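Local coordinates for protein O-methyltransferase, putative (Bacillus cereus, PDB 3DUW) that probably transfers methyl groups from S-adenosylmethionine to hydroxyl groups of its substrates, and is captured here with the spent cofactor S-adenosyl-L-homocysteine, at residues Asp140-Lys143 and Gln144-Pro147; Pro20-Ser23 and Thr24-Glu27. All blocks are in the same frame, centred on the assembly; numbering follows the deposited sequence.

Interaction 1. Residues Asp140-Lys143 and Gln144-Pro147. With SAH (S-adenosyl-L-homocysteine), chain C.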
loop_
_atom_site.group_PDB
_atom_site.type_symbol
_atom_site.label_atom_id
_atom_site.label_comp_id
_atom_site.label_asym_id
_atom_site.label_seq_id
_atom_site.Cartn_x
_atom_site.Cartn_y
_atom_site.Cartn_z
ATOM N N ASP A 140 3.851 15.209 1.505
ATOM C CA ASP A 140 2.649 15.486 2.281
ATOM C C ASP A 140 2.621 16.908 2.840
ATOM O O ASP A 140 2.381 17.110 4.032
ATOM C CB ASP A 140 2.566 14.466 3.424
ATOM C CG ASP A 140 1.218 14.449 4.107
ATOM O OD1 ASP A 140 0.203 14.736 3.446
ATOM O OD2 ASP A 140 1.173 14.122 5.311
ATOM N N ALA A 141 2.850 17.889 1.973
ATOM C CA ALA A 141 2.848 19.285 2.389
ATOM C C ALA A 141 1.728 20.043 1.680
ATOM O O ALA A 141 0.565 19.641 1.746
ATOM C CB ALA A 141 4.207 19.913 2.082
ATOM N N ASP A 142 2.070 21.152 1.026
ATOM C CA ASP A 142 1.079 21.927 0.288
ATOM C C ASP A 142 0.969 21.262 -1.076
ATOM O O ASP A 142 1.890 21.314 -1.885
ATOM C CB ASP A 142 1.507 23.400 0.176
ATOM C CG ASP A 142 2.920 23.574 -0.348
ATOM O OD1 ASP A 142 3.825 22.808 0.052
ATOM O OD2 ASP A 142 3.131 24.510 -1.151
ATOM N N LYS A 143 -0.165 20.612 -1.310
ATOM C CA LYS A 143 -0.369 19.874 -2.543
ATOM C C LYS A 143 -0.328 20.707 -3.819
ATOM O O LYS A 143 -0.105 20.165 -4.902
ATOM C CB LYS A 143 -1.667 19.064 -2.447
ATOM C CG LYS A 143 -1.776 18.226 -1.159
ATOM C CD LYS A 143 -0.499 17.435 -0.873
ATOM C CE LYS A 143 -0.640 16.474 0.318
ATOM N NZ LYS A 143 -0.783 17.106 1.668
ATOM N N GLN A 144 -0.523 22.019 -3.714
ATOM C CA GLN A 144 -0.449 22.837 -4.918
ATOM C C GLN A 144 0.963 22.776 -5.500
ATOM O O GLN A 144 1.161 23.020 -6.688
ATOM C CB GLN A 144 -0.842 24.300 -4.652
ATOM C CG GLN A 144 -0.366 24.902 -3.351
ATOM C CD GLN A 144 -1.350 24.676 -2.220
ATOM O OE1 GLN A 144 -1.415 23.592 -1.651
ATOM N NE2 GLN A 144 -2.128 25.704 -1.894
ATOM N N ASN A 145 1.941 22.419 -4.671
ATOM C CA ASN A 145 3.329 22.334 -5.120
ATOM C C ASN A 145 3.811 20.920 -5.432
ATOM O O ASN A 145 5.006 20.703 -5.639
ATOM C CB ASN A 145 4.258 22.971 -4.083
ATOM C CG ASN A 145 4.570 24.423 -4.395
ATOM O OD1 ASN A 145 4.691 25.253 -3.491
ATOM N ND2 ASN A 145 4.715 24.734 -5.679
ATOM N N ASN A 146 2.895 19.959 -5.477
ATOM C CA ASN A 146 3.292 18.591 -5.779
ATOM C C ASN A 146 4.081 18.444 -7.078
ATOM O O ASN A 146 4.988 17.621 -7.156
ATOM C CB ASN A 146 2.071 17.673 -5.789
ATOM C CG ASN A 146 1.823 17.039 -4.437
ATOM O OD1 ASN A 146 2.038 17.663 -3.399
ATOM N ND2 ASN A 146 1.369 15.792 -4.441
ATOM N N PRO A 147 3.750 19.232 -8.119
ATOM C CA PRO A 147 4.521 19.091 -9.361
ATOM C C PRO A 147 6.010 19.346 -9.116
ATOM O O PRO A 147 6.866 18.565 -9.531
ATOM C CB PRO A 147 3.903 20.147 -10.271
ATOM C CG PRO A 147 2.480 20.170 -9.827
ATOM C CD PRO A 147 2.598 20.130 -8.318
HETATM N N SAH C . 2.662 14.409 7.067
HETATM C CA SAH C . 2.380 15.020 8.418
HETATM C CB SAH C . 1.440 16.172 8.288
HETATM C CG SAH C . 1.874 17.346 7.443
HETATM S SD SAH C . 0.432 18.470 7.197
HETATM C C SAH C . 1.690 13.927 9.301
HETATM O O SAH C . 1.423 12.835 8.789
HETATM O OXT SAH C . 1.448 14.240 10.521
HETATM C "C5'" SAH C . 1.086 19.502 5.948
HETATM C "C4'" SAH C . 2.329 20.363 6.485
HETATM O "O4'" SAH C . 2.691 21.090 5.312
HETATM C "C3'" SAH C . 2.017 21.449 7.504
HETATM O "O3'" SAH C . 2.755 21.275 8.716
HETATM C "C2'" SAH C . 2.370 22.773 6.716
HETATM O "O2'" SAH C . 2.807 23.824 7.565
HETATM C "C1'" SAH C . 3.416 22.283 5.736
HETATM N N9 SAH C . 3.661 23.052 4.664
HETATM C C8 SAH C . 2.845 23.821 3.850
HETATM N N7 SAH C . 3.452 24.438 2.887
HETATM C C5 SAH C . 4.812 24.069 3.037
HETATM C C6 SAH C . 5.982 24.427 2.272
HETATM N N6 SAH C . 5.957 25.238 1.206
HETATM N N1 SAH C . 7.155 23.870 2.713
HETATM C C2 SAH C . 7.229 23.038 3.793
HETATM N N3 SAH C . 6.134 22.674 4.550
HETATM C C4 SAH C . 4.963 23.225 4.116
HETATM O O HOH W 1 2.808 18.516 -0.883
#

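Interaction 2. Residues Pro20-Ser23 and Thr24-Glu27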
loop_
_atom_site.group_PDB
_atom_site.type_symbol
_atom_site.label_atom_id
_atom_site.label_comp_id
_atom_site.label_asym_id
_atom_site.label_seq_id
_atom_site.Cartn_x
_atom_site.Cartn_y
_atom_site.Cartn_z
ATOM N N PRO A 20 -1.068 -1.923 18.591
ATOM C CA PRO A 20 -1.008 -1.852 20.054
ATOM C C PRO A 20 -1.009 -0.409 20.550
ATOM O O PRO A 20 -0.478 0.490 19.890
ATOM C CB PRO A 20 0.297 -2.573 20.377
ATOM C CG PRO A 20 0.386 -3.597 19.283
ATOM C CD PRO A 20 -0.004 -2.795 18.064
ATOM N N LYS A 21 -1.615 -0.190 21.713
ATOM C CA LYS A 21 -1.680 1.141 22.302
ATOM C C LYS A 21 -0.270 1.715 22.404
ATOM O O LYS A 21 0.677 1.004 22.746
ATOM C CB LYS A 21 -2.333 1.075 23.687
ATOM C CG LYS A 21 -3.813 0.711 23.654
ATOM C CD LYS A 21 -4.641 1.800 22.978
ATOM C CE LYS A 21 -6.101 1.393 22.841
ATOM N NZ LYS A 21 -6.737 1.095 24.154
ATOM N N ASP A 22 -0.138 3.001 22.094
ATOM C CA ASP A 22 1.155 3.675 22.128
ATOM C C ASP A 22 1.004 5.026 22.823
ATOM O O ASP A 22 0.589 6.004 22.202
ATOM C CB ASP A 22 1.661 3.888 20.700
ATOM C CG ASP A 22 3.098 4.359 20.654
ATOM O OD1 ASP A 22 3.482 5.194 21.498
ATOM O OD2 ASP A 22 3.846 3.902 19.763
ATOM N N SER A 23 1.348 5.081 24.106
ATOM C CA SER A 23 1.222 6.321 24.864
ATOM C C SER A 23 2.056 7.457 24.281
ATOM O O SER A 23 1.681 8.625 24.388
ATOM C CB SER A 23 1.612 6.093 26.327
ATOM O OG SER A 23 2.976 5.737 26.449
ATOM N N THR A 24 3.189 7.121 23.676
ATOM C CA THR A 24 4.048 8.136 23.079
ATOM C C THR A 24 3.328 8.854 21.941
ATOM O O THR A 24 3.317 10.085 21.882
ATOM C CB THR A 24 5.357 7.520 22.543
ATOM O OG1 THR A 24 6.129 7.017 23.642
ATOM C CG2 THR A 24 6.174 8.563 21.792
ATOM N N LEU A 25 2.721 8.091 21.037
ATOM C CA LEU A 25 2.006 8.696 19.923
ATOM C C LEU A 25 0.742 9.407 20.383
ATOM O O LEU A 25 0.322 10.384 19.768
ATOM C CB LEU A 25 1.678 7.646 18.860
ATOM C CG LEU A 25 2.891 7.260 18.008
ATOM C CD1 LEU A 25 2.494 6.205 16.987
ATOM C CD2 LEU A 25 3.438 8.500 17.304
ATOM N N GLU A 26 0.136 8.922 21.462
ATOM C CA GLU A 26 -1.058 9.562 21.998
ATOM C C GLU A 26 -0.668 10.956 22.481
ATOM O O GLU A 26 -1.391 11.924 22.252
ATOM C CB GLU A 26 -1.631 8.753 23.164
ATOM C CG GLU A 26 -2.471 7.556 22.749
ATOM C CD GLU A 26 -3.012 6.790 23.939
ATOM O OE1 GLU A 26 -3.512 7.433 24.889
ATOM O OE2 GLU A 26 -2.944 5.545 23.921
ATOM N N GLU A 27 0.478 11.050 23.150
ATOM C CA GLU A 27 0.958 12.336 23.648
ATOM C C GLU A 27 1.213 13.276 22.481
ATOM O O GLU A 27 0.869 14.455 22.535
ATOM C CB GLU A 27 2.266 12.178 24.422
ATOM C CG GLU A 27 2.162 11.517 25.773
ATOM C CD GLU A 27 3.504 11.472 26.474
ATOM O OE1 GLU A 27 4.470 10.943 25.879
ATOM O OE2 GLU A 27 3.598 11.967 27.614
HETATM O O HOH W 2 -2.531 4.434 21.381
#

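Interaction 1. Residues Asp140-Lys143 and Gln144-Pro147
Two bends in the Lys143 chain, at chi2 (-47°) and chi4 (-68°), lay its methylenes beside Asn146 and turn the ammonium back toward Asp140. Lys143 CD runs 3.6 Å from Asn146 OD1, both side chains pointing the same way. Lys143 NZ is gripped by a salt bridge to Asp140 OD1 (3.1 Å), met on the anti side but 33° out of the carboxylate plane, and by a hydrogen bond to Ala141 O (2.9 Å). Water 1, beside the same lysine chain, accepts from Ala141 N and donates to Asn146 OD1. Backbone bonds from Asn145 N to Asp142 O (3.0 Å) and from Asn146 N to Lys143 O (3.1 Å) close the 3-10 turn.

Asp142 packs its carboxylate against the adenine, CG 3.4 Å from N7 of SAH, while OD1 is hydrogen-bonded to Tyr149. Asp140 OD2 faces the SAH amino group at a doubtfully short distance. Asp140, Asp166 and Asn167 probably match the metal-binding set of catechol-type O-methyltransferases, though no metal is modelled. The turn, lining the SAH pocket, leads from parallel strand 136-139 of the Rossmann-like sheet into helix 146-155, where Asn146 packs on Ile187 and Phe190 of helix 182-196.

Interaction 2. Residues Pro20-Ser23 and Thr24-Glu27
The Asp22 carboxylate has one face turned to Leu25: the backbone N of Leu25 reaches OD1 from above the carboxylate plane, 61° out of it, and the leucine side chain lies over that same face, with CG of Leu25 3.9 Å from CG of Asp22. Thr24 comes in at the OD1 end, its CB 3.2 Å from Asp22 OD1. At the other end, OD2 forms a salt bridge with Arg78. With CG of Asp22 anti to the backbone N (chi1 -170°), the carboxylate is carried forward over the first turn, where the hydrogen bond from Leu25 N to Asp22 OD1 measures 3.0 Å.

This is an N-cap: Asp22 stands just before helix 23-34 and its side chain takes up an amide that has no carbonyl of a preceding turn to bind. The start of the helix and the guanidinium of Arg78 would both be expected to favour the negative charge. Glu26 supplies a second, water-mediated link. Water 2 donates to Glu26 OE2 (2.8 Å) and accepts from Asp22 N (2.9 Å), so the N-H of the capping residue is tied to a side chain one turn on. Regular helical bonds begin at once, from Glu26 N to Asp22 O (3.0 Å) and from Glu27 N to Ser23 O (3.0 Å).

With CG of Glu27 beside its own backbone N (chi1 -72°), that carbon comes close to the Ser23 carbonyl oxygen. Lys21 NZ is 5.9 Å from Glu26 OE2, too far for a salt bridge, though the opposite charges may attract weakly. On the buried side, Leu25 packs on Tyr71, Ile74 and Trp75 of helix 71-77.

How the interactions relate
From the N terminus, helix 4-18 runs into the short loop that interaction 2 closes by starting helix 23-34 beside helix 71-77. The chain then lays down strands 61-65, 85-90 and 112-116 before strand 136-139 delivers it to interaction 1, the turn into helix 146-155. Both are local closures in series; neither nests in nor crosses the other. They lie on opposite sides of the chain's centre. The centres of interaction 1 and interaction 2 are 29 Å apart, and their nearest atoms about 13 Å. Interaction 1 belongs to the cofactor pocket at the end of a sheet strand, whereas 20-27 starts an outlying helix, the side chain of Leu25 being about 9 Å from SAH.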